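AxyAgu115A (Amphibacillus xylanus NBRC 15112, PDB 6NPS) probably hydrolyses the alpha-linked glucuronic acid branches of xylans such as arabinoglucuronoxylan, acting as a family GH115 alpha-glucuronidase. Local coordinates at residues H410-G415 / I448-D453; G172-D177 / Y212-M217; W422-Y427 / A455-P460; D385-L390 / G415-Y420; E178-G183 / G635-I640. The protein carries 3 engineered substitutions. All blocks are in the same frame, centred on the assembly; numbering follows the deposited sequence.

From the N terminus, the chain first runs along 172-177 and is joined by 212-217 in contact 2, pairing the first two strands of the eight-stranded parallel barrel through a helical crossover. Before that loop closes, contact 5 has opened at 178-183; the two therefore cross, and contact 5 closes only at 635-640, after the long helices. Contacts 4, 1 and 3 all fall within its span. Contact 4 joins the loops after strands 379-383 and 405-410, and it crosses contact 1, with which it shares Gly415. Contact 1 pairs the ends of strands 405-410 and 446-450. It crosses contact 3, which ties 422-427 to the start of helix 458-469. Contacts 4 and 3 follow in series.

Contact 1. Residues H410-G415 / I448-D453; sequences HFDYHG and IVNVGD
A methyl group sits squarely on an aromatic ring here: Val449 CG2 lies 3.3 Å from the centroid of the Phe411 ring and 8° off its normal, a close CH-pi contact. The valine places CG1 between its own N and C (chi1 53°), which swings CG2 trans to the backbone N and over the ring. Val451 runs alongside, its CG1 3.9 Å from Phe411 CD2. With an alanine at Phe411, the Val449 methyl would probably lose the surface it rests on and a gap would open toward Pro460 of helix 458-469. Phe411 N donates to Asn450 O (2.9 Å), part of the parallel bridge of His410 with Asn450 at the C-terminal ends of two neighbouring barrel strands. These two side chains share one face of the sheet, with His410 CD2 3.6 Å from Asn450 ND2; His410 ND1 is bonded to Asp384, and Asn450 ND2 to Tyr408. Asn450 OD1 accepts from Gly452 N (2.9 Å), an Asx turn that presents Gly452 CA to Asp412 CG at 3.4 Å. Polar groups thus gather at the barrel mouth, where a glycerol, probably from the crystallisation liquor, lies close to His410, while the Phe411 ring packs against Val449 and Pro460.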
# COMPACT_ATOMS: atom_id res chain seq x y z
N HIS A 410 33.42 3.18 11.68
CA HIS A 410 32.43 2.15 12.03
C HIS A 410 32.29 1.11 10.92
O HIS A 410 32.04 1.45 9.76
CB HIS A 410 31.04 2.76 12.27
CG HIS A 410 30.91 3.46 13.59
ND1 HIS A 410 31.42 4.72 13.81
CD2 HIS A 410 30.34 3.07 14.77
CE1 HIS A 410 31.15 5.09 15.04
NE2 HIS A 410 30.50 4.11 15.65
N PHE A 411 32.42 -0.17 11.29
CA PHE A 411 31.93 -1.32 10.54
C PHE A 411 30.63 -1.85 11.11
O PHE A 411 30.10 -2.82 10.58
CB PHE A 411 32.93 -2.50 10.57
CG PHE A 411 34.27 -2.22 9.93
CD1 PHE A 411 34.46 -1.15 9.07
CD2 PHE A 411 35.34 -3.07 10.18
CE1 PHE A 411 35.67 -0.93 8.45
CE2 PHE A 411 36.58 -2.84 9.57
CZ PHE A 411 36.75 -1.76 8.72
N ASP A 412 30.14 -1.26 12.21
CA ASP A 412 29.03 -1.77 13.01
C ASP A 412 28.49 -0.60 13.80
O ASP A 412 29.28 0.21 14.31
CB ASP A 412 29.54 -2.90 13.92
CG ASP A 412 28.43 -3.71 14.59
OD1 ASP A 412 27.75 -3.18 15.50
OD2 ASP A 412 28.27 -4.91 14.23
N TYR A 413 27.18 -0.46 13.88
CA TYR A 413 26.63 0.67 14.61
C TYR A 413 25.23 0.36 15.13
O TYR A 413 24.37 -0.11 14.38
CB TYR A 413 26.59 1.92 13.73
CG TYR A 413 26.04 3.14 14.44
CD1 TYR A 413 26.65 3.63 15.61
CD2 TYR A 413 24.94 3.83 13.92
CE1 TYR A 413 26.15 4.75 16.27
CE2 TYR A 413 24.48 4.96 14.53
CZ TYR A 413 25.08 5.41 15.71
OH TYR A 413 24.60 6.51 16.33
N HIS A 414 24.99 0.71 16.37
CA HIS A 414 23.69 0.55 17.00
C HIS A 414 23.14 1.96 17.16
O HIS A 414 23.53 2.67 18.10
CB HIS A 414 23.88 -0.17 18.33
CG HIS A 414 22.61 -0.45 19.08
ND1 HIS A 414 21.63 -1.29 18.59
CD2 HIS A 414 22.18 -0.03 20.30
CE1 HIS A 414 20.65 -1.37 19.48
NE2 HIS A 414 20.97 -0.62 20.52
N GLY A 415 22.24 2.39 16.28
CA GLY A 415 21.74 3.75 16.34
C GLY A 415 21.02 4.08 15.05
O GLY A 415 20.74 3.18 14.25
N ILE A 448 40.90 3.78 15.03
CA ILE A 448 40.21 2.68 15.67
C ILE A 448 38.87 2.45 14.95
O ILE A 448 38.22 3.40 14.51
CB ILE A 448 40.04 2.97 17.18
CG1 ILE A 448 39.35 1.80 17.88
CG2 ILE A 448 39.31 4.33 17.39
CD1 ILE A 448 39.60 1.74 19.43
N VAL A 449 38.47 1.19 14.80
CA VAL A 449 37.21 0.89 14.11
C VAL A 449 36.28 0.13 15.04
O VAL A 449 36.69 -0.77 15.75
CB VAL A 449 37.44 0.14 12.77
CG1 VAL A 449 38.34 -1.13 12.96
CG2 VAL A 449 36.09 -0.27 12.13
N ASN A 450 35.00 0.53 15.04
CA ASN A 450 33.97 -0.24 15.73
C ASN A 450 33.64 -1.50 14.94
O ASN A 450 33.12 -1.41 13.82
CB ASN A 450 32.71 0.63 15.91
CG ASN A 450 31.63 -0.03 16.75
OD1 ASN A 450 31.48 -1.27 16.79
ND2 ASN A 450 30.86 0.81 17.46
N VAL A 451 33.91 -2.67 15.53
CA VAL A 451 33.70 -3.94 14.82
C VAL A 451 32.57 -4.74 15.43
O VAL A 451 32.48 -5.94 15.17
CB VAL A 451 34.97 -4.81 14.76
CG1 VAL A 451 36.05 -4.21 13.88
CG2 VAL A 451 35.45 -5.10 16.21
N GLY A 452 31.72 -4.12 16.26
CA GLY A 452 30.63 -4.88 16.86
C GLY A 452 31.10 -6.11 17.62
O GLY A 452 31.97 -6.00 18.49
N ASP A 453 30.56 -7.28 17.28
CA ASP A 453 30.93 -8.54 17.91
C ASP A 453 32.08 -9.23 17.19
O ASP A 453 32.29 -10.42 17.42
CB ASP A 453 29.74 -9.49 17.90
CG ASP A 453 28.52 -8.87 18.53
OD1 ASP A 453 27.74 -8.22 17.79
OD2 ASP A 453 28.33 -9.00 19.76
O HOH W 1 30.24 -7.33 13.84

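Contact 2. Residues G172-D177 / Y212-M217; sequences GFFIND and YLWPAM
Trp214 turns its edge to the face of Phe174, a T-shaped pair with ring planes at 67°. Its CE3 points at the phenyl, 3.4 Å from Phe174 CG, while the opposite face of the phenyl is covered by Asn176 CB. The indole is held in this attitude by its far end, where NE1 donates to Tyr212 OH (2.9 Å) almost exactly in the ring plane. Phe174, with CG trans to its backbone N (chi1 173°), also brings CD1 to within 3.3 Å of Trp214 CB, and Met217 CG reaches the edge of the phenyl. A leucine at Phe174 would probably deprive the CE3 edge of its aromatic partner and leave Met217 with a gap beside it. On the other face of the sheet Phe173 and Leu213 meet, CE1 to CD1 at 3.6 Å, and Ile175 CD1 touches Leu213 CD1 more loosely. Underneath, the backbones run parallel, their axes 4° apart: Trp214 N donates to Phe173 O (3.0 Å) and Ile175 N to Trp214 O (3.1 Å). Gly172 lets the strands come close, since a CB there would collide with Tyr212 O. This is the first beta-alpha-beta unit of the TIM-type barrel. Phe173, Ile175 and Leu213 pack on helix 195-207, strand 446-450 flanks strand 170-174, and strand 241-242 lies beyond strand 212-214.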
# COMPACT_ATOMS: atom_id res chain seq x y z
N GLY A 172 43.74 -0.06 16.10
CA GLY A 172 43.00 -1.15 16.70
C GLY A 172 41.51 -1.09 16.45
O GLY A 172 41.03 -0.48 15.49
N PHE A 173 40.77 -1.71 17.38
CA PHE A 173 39.34 -1.82 17.24
C PHE A 173 38.64 -1.78 18.60
O PHE A 173 39.25 -1.85 19.68
CB PHE A 173 38.97 -3.09 16.45
CG PHE A 173 39.44 -4.41 17.10
CD1 PHE A 173 38.70 -5.01 18.14
CD2 PHE A 173 40.58 -5.06 16.64
CE1 PHE A 173 39.11 -6.23 18.72
CE2 PHE A 173 41.01 -6.29 17.20
CZ PHE A 173 40.27 -6.88 18.25
N PHE A 174 37.32 -1.68 18.50
CA PHE A 174 36.38 -1.47 19.61
C PHE A 174 35.37 -2.61 19.50
O PHE A 174 34.67 -2.72 18.49
CB PHE A 174 35.68 -0.12 19.42
CG PHE A 174 34.56 0.18 20.39
CD1 PHE A 174 34.54 -0.38 21.67
CD2 PHE A 174 33.56 1.08 20.02
CE1 PHE A 174 33.51 -0.08 22.55
CE2 PHE A 174 32.53 1.40 20.90
CZ PHE A 174 32.51 0.81 22.18
N ILE A 175 35.36 -3.49 20.50
CA ILE A 175 34.28 -4.46 20.64
C ILE A 175 33.06 -3.73 21.19
O ILE A 175 33.06 -3.31 22.35
CB ILE A 175 34.70 -5.59 21.58
CG1 ILE A 175 36.01 -6.22 21.10
CG2 ILE A 175 33.56 -6.63 21.76
CD1 ILE A 175 36.71 -6.95 22.25
N ASN A 176 32.00 -3.60 20.39
CA ASN A 176 30.85 -2.80 20.80
C ASN A 176 29.56 -3.51 20.38
O ASN A 176 29.59 -4.58 19.77
CB ASN A 176 30.91 -1.39 20.20
CG ASN A 176 29.83 -0.43 20.78
OD1 ASN A 176 29.28 0.41 20.06
ND2 ASN A 176 29.55 -0.56 22.08
N ASP A 177 28.42 -2.91 20.71
CA ASP A 177 27.13 -3.44 20.30
C ASP A 177 27.06 -4.94 20.59
O ASP A 177 26.64 -5.75 19.75
CB ASP A 177 26.87 -3.14 18.81
CG ASP A 177 27.40 -1.76 18.39
OD1 ASP A 177 26.95 -0.75 18.97
OD2 ASP A 177 28.27 -1.67 17.49
N TYR A 212 46.03 -1.38 19.96
CA TYR A 212 45.16 -0.53 20.76
C TYR A 212 43.76 -1.13 20.76
O TYR A 212 43.29 -1.59 19.73
CB TYR A 212 45.14 0.89 20.16
CG TYR A 212 44.28 1.97 20.85
CD1 TYR A 212 43.29 2.64 20.14
CD2 TYR A 212 44.54 2.37 22.17
CE1 TYR A 212 42.55 3.64 20.70
CE2 TYR A 212 43.75 3.38 22.76
CZ TYR A 212 42.80 4.02 22.02
OH TYR A 212 42.02 5.01 22.57
N LEU A 213 43.09 -1.13 21.92
CA LEU A 213 41.78 -1.78 22.06
C LEU A 213 40.84 -0.94 22.92
O LEU A 213 41.26 -0.43 23.97
CB LEU A 213 41.97 -3.17 22.70
CG LEU A 213 40.72 -3.99 23.02
CD1 LEU A 213 40.07 -4.50 21.73
CD2 LEU A 213 41.09 -5.15 23.93
N TRP A 214 39.58 -0.78 22.47
CA TRP A 214 38.49 -0.43 23.36
C TRP A 214 37.72 -1.71 23.68
O TRP A 214 37.19 -2.36 22.75
CB TRP A 214 37.53 0.59 22.75
CG TRP A 214 38.06 1.99 22.47
CD1 TRP A 214 39.32 2.49 22.75
CD2 TRP A 214 37.34 3.04 21.84
NE1 TRP A 214 39.41 3.79 22.30
CE2 TRP A 214 38.21 4.15 21.74
CE3 TRP A 214 36.03 3.15 21.30
CZ2 TRP A 214 37.83 5.35 21.13
CZ3 TRP A 214 35.66 4.33 20.69
CH2 TRP A 214 36.56 5.42 20.60
N PRO A 215 37.62 -2.10 24.93
CA PRO A 215 36.97 -3.36 25.28
C PRO A 215 35.46 -3.23 25.34
O PRO A 215 34.88 -2.14 25.22
CB PRO A 215 37.53 -3.67 26.67
CG PRO A 215 37.70 -2.30 27.27
CD PRO A 215 38.12 -1.38 26.13
N ALA A 216 34.82 -4.38 25.49
CA ALA A 216 33.37 -4.39 25.67
C ALA A 216 33.01 -3.64 26.95
O ALA A 216 33.74 -3.70 27.96
CB ALA A 216 32.85 -5.82 25.72
N MET A 217 31.90 -2.90 26.89
CA MET A 217 31.56 -1.96 27.94
C MET A 217 30.07 -1.86 28.21
O MET A 217 29.69 -1.08 29.08
CB MET A 217 32.09 -0.56 27.61
CG MET A 217 31.72 -0.15 26.19
SD MET A 217 30.30 0.95 25.94
CE MET A 217 31.16 2.50 25.75

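Contact 3. Residues W422-Y427 / A455-P460; sequences WINSSY and ATQELP
Asn424 docks on Thr456 just where its own side chain forms an Asx turn, and the partner segment leads into helix 458-469, with Gln457 at the N-cap position. The tight part of the contact is centred on the threonine hydroxyl. Asn424 N donates to Thr456 OG1 over 2.8 Å in a nearly straight bond (164°), and OG1 in turn donates to Ala455 O at 2.6 Å, in the carbonyl plane and on a lone pair. One hydroxyl thereby joins two backbones. It can do so because OG1 lies between the N and C of its own residue (chi1 81°), facing the 422-427 loop. Asn424 CB is pressed close as well, 3.1 Å from Thr456 O. All the touching residues are buried, so the contrast is one of packing, which slackens away from this point. Ile423 CG2 crosses Thr456 at about a right angle, 4.0 Å from Thr456 CB. At the other end, Pro460 approaches the Asn424 amide from the opposite direction, its CG 3.8 Å from Asn424 ND2. Helices complete the burial around both parts: Tyr573 lies against Ile423 and Thr456, Tyr623 also touches Thr456, and Tyr513 takes a hydrogen bond from Asn424 ND2. The amide oxygen closes the turn: Ser426 N gives its hydrogen to Asn424 OD1 at 2.9 Å, from 52° above the carbonyl plane.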
# COMPACT_ATOMS: atom_id res chain seq x y z
N TRP A 422 24.61 -7.29 12.20
CA TRP A 422 24.44 -8.73 12.12
C TRP A 422 25.64 -9.40 11.43
O TRP A 422 26.36 -10.20 12.03
CB TRP A 422 23.12 -9.02 11.38
CG TRP A 422 22.85 -10.46 11.14
CD1 TRP A 422 22.89 -11.47 12.06
CD2 TRP A 422 22.48 -11.05 9.90
NE1 TRP A 422 22.56 -12.66 11.46
CE2 TRP A 422 22.31 -12.44 10.13
CE3 TRP A 422 22.29 -10.55 8.61
CZ2 TRP A 422 21.96 -13.34 9.13
CZ3 TRP A 422 21.95 -11.45 7.58
CH2 TRP A 422 21.78 -12.83 7.85
N ILE A 423 25.82 -9.10 10.15
CA ILE A 423 26.91 -9.63 9.34
C ILE A 423 27.56 -8.45 8.63
O ILE A 423 26.86 -7.50 8.26
CB ILE A 423 26.39 -10.67 8.31
CG1 ILE A 423 25.86 -11.91 8.99
CG2 ILE A 423 27.49 -11.17 7.41
CD1 ILE A 423 25.45 -12.95 7.95
N ASN A 424 28.88 -8.52 8.44
CA ASN A 424 29.64 -7.52 7.66
C ASN A 424 28.86 -7.03 6.44
O ASN A 424 28.38 -7.83 5.63
CB ASN A 424 30.98 -8.13 7.20
CG ASN A 424 31.80 -7.21 6.30
OD1 ASN A 424 31.84 -6.00 6.51
ND2 ASN A 424 32.48 -7.78 5.30
N SER A 425 28.76 -5.70 6.30
CA SER A 425 28.20 -5.07 5.10
C SER A 425 29.10 -3.93 4.62
O SER A 425 28.63 -3.04 3.90
CB SER A 425 26.77 -4.56 5.37
OG SER A 425 26.78 -3.70 6.51
N SER A 426 30.38 -3.93 5.02
CA SER A 426 31.36 -2.96 4.57
C SER A 426 32.18 -3.48 3.39
O SER A 426 32.34 -4.68 3.17
CB SER A 426 32.30 -2.56 5.72
OG SER A 426 31.51 -2.12 6.84
N TYR A 427 32.70 -2.54 2.62
CA TYR A 427 33.20 -2.83 1.27
C TYR A 427 34.57 -2.19 1.14
O TYR A 427 34.69 -0.98 1.35
CB TYR A 427 32.19 -2.25 0.27
CG TYR A 427 32.43 -2.51 -1.21
CD1 TYR A 427 32.59 -3.78 -1.69
CD2 TYR A 427 32.47 -1.44 -2.11
CE1 TYR A 427 32.84 -4.00 -3.10
CE2 TYR A 427 32.69 -1.63 -3.47
CZ TYR A 427 32.86 -2.91 -3.96
OH TYR A 427 33.09 -3.08 -5.31
N ALA A 455 32.91 -10.99 14.82
CA ALA A 455 32.61 -12.03 13.83
C ALA A 455 32.07 -11.53 12.50
O ALA A 455 31.21 -10.65 12.45
CB ALA A 455 31.65 -13.05 14.43
N THR A 456 32.56 -12.13 11.40
CA THR A 456 32.33 -11.78 9.99
C THR A 456 33.00 -10.47 9.59
O THR A 456 33.01 -10.13 8.40
CB THR A 456 30.83 -11.71 9.61
OG1 THR A 456 30.27 -10.45 10.01
CG2 THR A 456 30.04 -12.84 10.29
N GLN A 457 33.62 -9.76 10.52
CA GLN A 457 34.35 -8.55 10.14
C GLN A 457 35.83 -8.81 9.85
O GLN A 457 36.59 -7.85 9.74
CB GLN A 457 34.23 -7.47 11.23
CG GLN A 457 32.80 -7.20 11.70
CD GLN A 457 31.95 -6.54 10.61
OE1 GLN A 457 32.47 -6.08 9.60
NE2 GLN A 457 30.64 -6.50 10.82
N GLU A 458 36.25 -10.06 9.68
CA GLU A 458 37.68 -10.36 9.62
C GLU A 458 38.34 -9.78 8.37
O GLU A 458 39.46 -9.27 8.45
CB GLU A 458 37.93 -11.87 9.69
CG GLU A 458 37.50 -12.53 11.00
CD GLU A 458 36.01 -12.93 11.02
OE1 GLU A 458 35.31 -12.70 10.00
OE2 GLU A 458 35.55 -13.47 12.06
N LEU A 459 37.68 -9.83 7.20
CA LEU A 459 38.32 -9.25 6.01
C LEU A 459 38.48 -7.73 6.13
O LEU A 459 39.61 -7.23 5.96
CB LEU A 459 37.54 -9.62 4.74
CG LEU A 459 37.98 -8.89 3.47
CD1 LEU A 459 39.35 -9.42 3.07
CD2 LEU A 459 37.01 -9.10 2.31
N PRO A 460 37.44 -6.94 6.42
CA PRO A 460 37.66 -5.49 6.50
C PRO A 460 38.50 -5.07 7.72
O PRO A 460 39.21 -4.06 7.63
CB PRO A 460 36.24 -4.91 6.54
CG PRO A 460 35.39 -6.00 7.06
CD PRO A 460 36.03 -7.30 6.57

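Contact 4. Residues D385-L390 / G415-Y420; sequences DNHGNL and GGPVSY
The backbones of His387 and Tyr420 stay well apart, CA to CA 9.0 Å, so two loops without regular structure are bridged by long side chains, one of the loops kinked by a cis peptide before Pro417. Tyr420 reaches across with CG between its N and C (chi1 54°), and its OH donates to Asn386 O at 2.7 Å. In the reverse direction His387 NE2 donates to Gly416 O, 2.8 Å away, close to the imidazole plane and nearly straight at 162°. The proline ring leans on the same corner, Pro417 CD being 3.4 Å from His387 NE2. Between the two bonds the rings pass obliquely, planes at 45°, with His387 ND1 3.7 Å from Tyr420 CE1. Within its own loop, Asp385 OD1 accepts from His387 N (2.9 Å), an Asx turn, and on the opposite face of the carboxylate from Asn389 N (3.1 Å). The two loops follow strands 379-383 and 405-410, neighbours in the barrel, and both side chains of the His387-Pro417 pair pack on Val910 of helix 904-912, from the C-terminal part of the chain. Arg521 makes a cation-pi contact with Tyr420, and Tyr420 also touches His410 on strand 405-410.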
# COMPACT_ATOMS: atom_id res chain seq x y z
N ASP A 385 30.52 9.46 10.48
CA ASP A 385 29.14 9.77 10.79
C ASP A 385 28.37 8.55 11.29
O ASP A 385 27.14 8.56 11.26
CB ASP A 385 28.45 10.38 9.57
CG ASP A 385 28.36 9.40 8.38
OD1 ASP A 385 28.89 8.25 8.42
OD2 ASP A 385 27.74 9.79 7.37
N ASN A 386 29.07 7.49 11.72
CA ASN A 386 28.53 6.26 12.28
C ASN A 386 28.12 5.34 11.14
O ASN A 386 27.73 4.20 11.39
CB ASN A 386 27.37 6.48 13.28
CG ASN A 386 27.85 7.19 14.54
OD1 ASN A 386 28.78 6.71 15.19
ND2 ASN A 386 27.24 8.32 14.88
N HIS A 387 28.27 5.78 9.89
CA HIS A 387 27.91 4.97 8.74
C HIS A 387 29.05 4.83 7.76
O HIS A 387 28.82 4.38 6.64
CB HIS A 387 26.67 5.56 8.09
CG HIS A 387 25.48 5.39 8.97
ND1 HIS A 387 24.58 4.35 8.81
CD2 HIS A 387 25.09 6.07 10.08
CE1 HIS A 387 23.67 4.41 9.76
NE2 HIS A 387 23.96 5.44 10.56
N GLY A 388 30.26 5.21 8.15
CA GLY A 388 31.40 4.98 7.30
C GLY A 388 31.76 6.14 6.39
O GLY A 388 32.62 5.96 5.51
N ASN A 389 31.18 7.31 6.61
CA ASN A 389 31.50 8.53 5.88
C ASN A 389 32.20 9.47 6.84
O ASN A 389 31.63 9.80 7.89
CB ASN A 389 30.24 9.17 5.31
CG ASN A 389 29.40 8.18 4.55
OD1 ASN A 389 29.81 7.70 3.46
ND2 ASN A 389 28.22 7.84 5.10
N LEU A 390 33.42 9.89 6.51
CA LEU A 390 34.08 10.87 7.37
C LEU A 390 33.23 12.12 7.52
O LEU A 390 32.33 12.39 6.72
CB LEU A 390 35.44 11.27 6.81
CG LEU A 390 36.37 10.11 6.42
CD1 LEU A 390 37.75 10.65 6.02
CD2 LEU A 390 36.50 9.06 7.53
N GLY A 415 22.24 2.39 16.28
CA GLY A 415 21.74 3.75 16.34
C GLY A 415 21.02 4.08 15.05
O GLY A 415 20.74 3.18 14.25
N GLY A 416 20.72 5.36 14.84
CA GLY A 416 19.98 5.77 13.66
C GLY A 416 20.82 6.04 12.42
O GLY A 416 22.04 6.19 12.50
N PRO A 417 20.18 6.12 11.21
CA PRO A 417 18.73 5.88 11.00
C PRO A 417 18.31 4.42 11.17
O PRO A 417 17.16 4.18 11.52
CB PRO A 417 18.50 6.32 9.53
CG PRO A 417 19.62 7.23 9.22
CD PRO A 417 20.81 6.69 10.00
N VAL A 418 19.19 3.47 10.87
CA VAL A 418 18.95 2.02 11.01
C VAL A 418 20.27 1.40 11.47
O VAL A 418 21.32 1.61 10.84
CB VAL A 418 18.51 1.32 9.69
CG1 VAL A 418 18.06 -0.17 9.96
CG2 VAL A 418 17.41 2.12 8.93
N SER A 419 20.21 0.56 12.49
CA SER A 419 21.40 -0.11 12.97
C SER A 419 21.89 -1.12 11.94
O SER A 419 21.14 -1.56 11.06
CB SER A 419 21.13 -0.83 14.30
OG SER A 419 20.59 0.07 15.26
N TYR A 420 23.17 -1.46 12.03
CA TYR A 420 23.72 -2.56 11.24
C TYR A 420 24.71 -3.30 12.12
O TYR A 420 25.77 -2.76 12.53
CB TYR A 420 24.34 -2.08 9.93
CG TYR A 420 25.40 -1.02 10.03
CD1 TYR A 420 25.06 0.32 10.26
CD2 TYR A 420 26.72 -1.35 9.81
CE1 TYR A 420 26.05 1.29 10.34
CE2 TYR A 420 27.72 -0.40 9.90
CZ TYR A 420 27.38 0.91 10.15
OH TYR A 420 28.40 1.82 10.22

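Contact 5. Residues E178-G183 / G635-I640; sequences EWPAFG and GLSEHI
Leu636 and Ser637 lean against Pro180 and Ala181, where the loop after strand 170-174 turns into helix 181-190. Ahead of them Gly635 makes no contact of its own with 178-183 and simply leads the chain in from helix 601-629. Leu636 comes next and carries the apolar touch. Its CB lies 4.1 Å from Pro180 CG, the two side chains meeting at a slant, and 4.5 Å from Ala181 CA. Even so, the leucine remains exposed. Ser637 continues along the same proline: its CA is 4.3 Å from Pro180 CG, and its OG lies 4.3 Å from the methyl CB of Ala181. Its carbonyl faces the other way, where Ser637 O accepts from His639 ND1 at 2.8 Å. That bond is almost straight (171°), in the planes of both the carbonyl and the imidazole. Between the two, Glu638 makes a weak hydrogen bond to Asn662 of the second subunit. His639 gives its other nitrogen to Asp616 and stacks its ring on Trp422. Ile640, the last residue, lies well away from 178-183. On the first segment, a cis peptide precedes Pro180, and Phe182 N is bonded to Asp453, so the turn is shaped from its own side. No hydrogen bond crosses the contact: van der Waals packing joins the barrel to the loop after the long helices, and each segment is held by polar bonds to its own surroundings.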
# COMPACT_ATOMS: atom_id res chain seq x y z
N GLU A 178 27.54 -5.32 21.77
CA GLU A 178 27.95 -6.70 21.98
C GLU A 178 26.84 -7.59 22.53
O GLU A 178 27.07 -8.78 22.76
CB GLU A 178 29.21 -6.76 22.88
CG GLU A 178 29.00 -6.37 24.36
CD GLU A 178 29.38 -4.92 24.62
OE1 GLU A 178 29.45 -4.12 23.64
OE2 GLU A 178 29.58 -4.55 25.78
N TRP A 179 25.62 -7.06 22.69
CA TRP A 179 24.51 -7.89 23.08
C TRP A 179 23.48 -7.90 21.96
O TRP A 179 23.25 -6.86 21.34
CB TRP A 179 23.85 -7.40 24.38
CG TRP A 179 24.66 -7.76 25.61
CD1 TRP A 179 25.55 -6.94 26.27
CD2 TRP A 179 24.70 -9.03 26.30
NE1 TRP A 179 26.12 -7.62 27.33
CE2 TRP A 179 25.63 -8.90 27.37
CE3 TRP A 179 24.04 -10.25 26.12
CZ2 TRP A 179 25.91 -9.95 28.25
CZ3 TRP A 179 24.33 -11.30 26.99
CH2 TRP A 179 25.25 -11.13 28.05
N PRO A 180 22.85 -9.05 21.66
CA PRO A 180 22.97 -10.31 22.41
C PRO A 180 24.13 -11.24 21.98
O PRO A 180 24.48 -12.16 22.71
CB PRO A 180 21.62 -10.98 22.14
CG PRO A 180 21.32 -10.56 20.71
CD PRO A 180 21.90 -9.18 20.53
N ALA A 181 24.70 -11.00 20.80
CA ALA A 181 25.67 -11.91 20.22
C ALA A 181 26.89 -12.19 21.12
O ALA A 181 27.00 -13.28 21.69
CB ALA A 181 26.14 -11.38 18.86
N PHE A 182 27.80 -11.21 21.22
CA PHE A 182 29.06 -11.41 21.95
C PHE A 182 28.81 -11.86 23.38
O PHE A 182 29.55 -12.70 23.91
CB PHE A 182 29.88 -10.12 21.94
CG PHE A 182 31.35 -10.30 22.11
CD1 PHE A 182 31.93 -10.24 23.37
CD2 PHE A 182 32.17 -10.45 21.02
CE1 PHE A 182 33.30 -10.38 23.52
CE2 PHE A 182 33.52 -10.58 21.17
CZ PHE A 182 34.09 -10.54 22.43
N GLY A 183 27.79 -11.31 24.04
CA GLY A 183 27.53 -11.67 25.42
C GLY A 183 27.27 -13.16 25.58
O GLY A 183 27.94 -13.84 26.36
N GLY A 635 25.50 -15.01 15.66
CA GLY A 635 24.51 -14.65 14.66
C GLY A 635 23.13 -14.40 15.22
O GLY A 635 22.14 -14.42 14.47
N LEU A 636 23.05 -14.11 16.52
CA LEU A 636 21.78 -13.99 17.24
C LEU A 636 21.00 -12.70 16.99
O LEU A 636 19.80 -12.67 17.27
CB LEU A 636 22.04 -14.09 18.74
CG LEU A 636 21.85 -15.47 19.37
CD1 LEU A 636 22.01 -15.41 20.91
CD2 LEU A 636 20.51 -16.03 18.94
N SER A 637 21.64 -11.62 16.52
CA SER A 637 20.95 -10.34 16.40
C SER A 637 19.78 -10.44 15.43
O SER A 637 19.94 -10.98 14.32
CB SER A 637 21.92 -9.26 15.88
OG SER A 637 23.22 -9.45 16.39
N GLU A 638 18.62 -9.93 15.85
CA GLU A 638 17.51 -9.68 14.94
C GLU A 638 18.01 -8.82 13.80
O GLU A 638 18.71 -7.83 14.02
CB GLU A 638 16.36 -8.95 15.64
CG GLU A 638 15.56 -9.80 16.59
CD GLU A 638 14.91 -10.98 15.90
OE1 GLU A 638 14.30 -10.77 14.83
OE2 GLU A 638 15.04 -12.11 16.41
N HIS A 639 17.64 -9.20 12.56
CA HIS A 639 18.22 -8.52 11.41
C HIS A 639 17.25 -8.36 10.24
O HIS A 639 17.67 -7.89 9.17
CB HIS A 639 19.47 -9.25 10.97
CG HIS A 639 19.25 -10.71 10.72
ND1 HIS A 639 19.27 -11.65 11.72
CD2 HIS A 639 18.99 -11.38 9.57
CE1 HIS A 639 19.02 -12.84 11.21
NE2 HIS A 639 18.86 -12.71 9.90
N ILE A 640 15.97 -8.71 10.38
CA ILE A 640 15.04 -8.72 9.26
C ILE A 640 14.00 -7.63 9.45
O ILE A 640 13.32 -7.59 10.48
CB ILE A 640 14.38 -10.10 9.10
CG1 ILE A 640 15.44 -11.11 8.57
CG2 ILE A 640 13.19 -10.03 8.03
CD1 ILE A 640 14.97 -12.58 8.67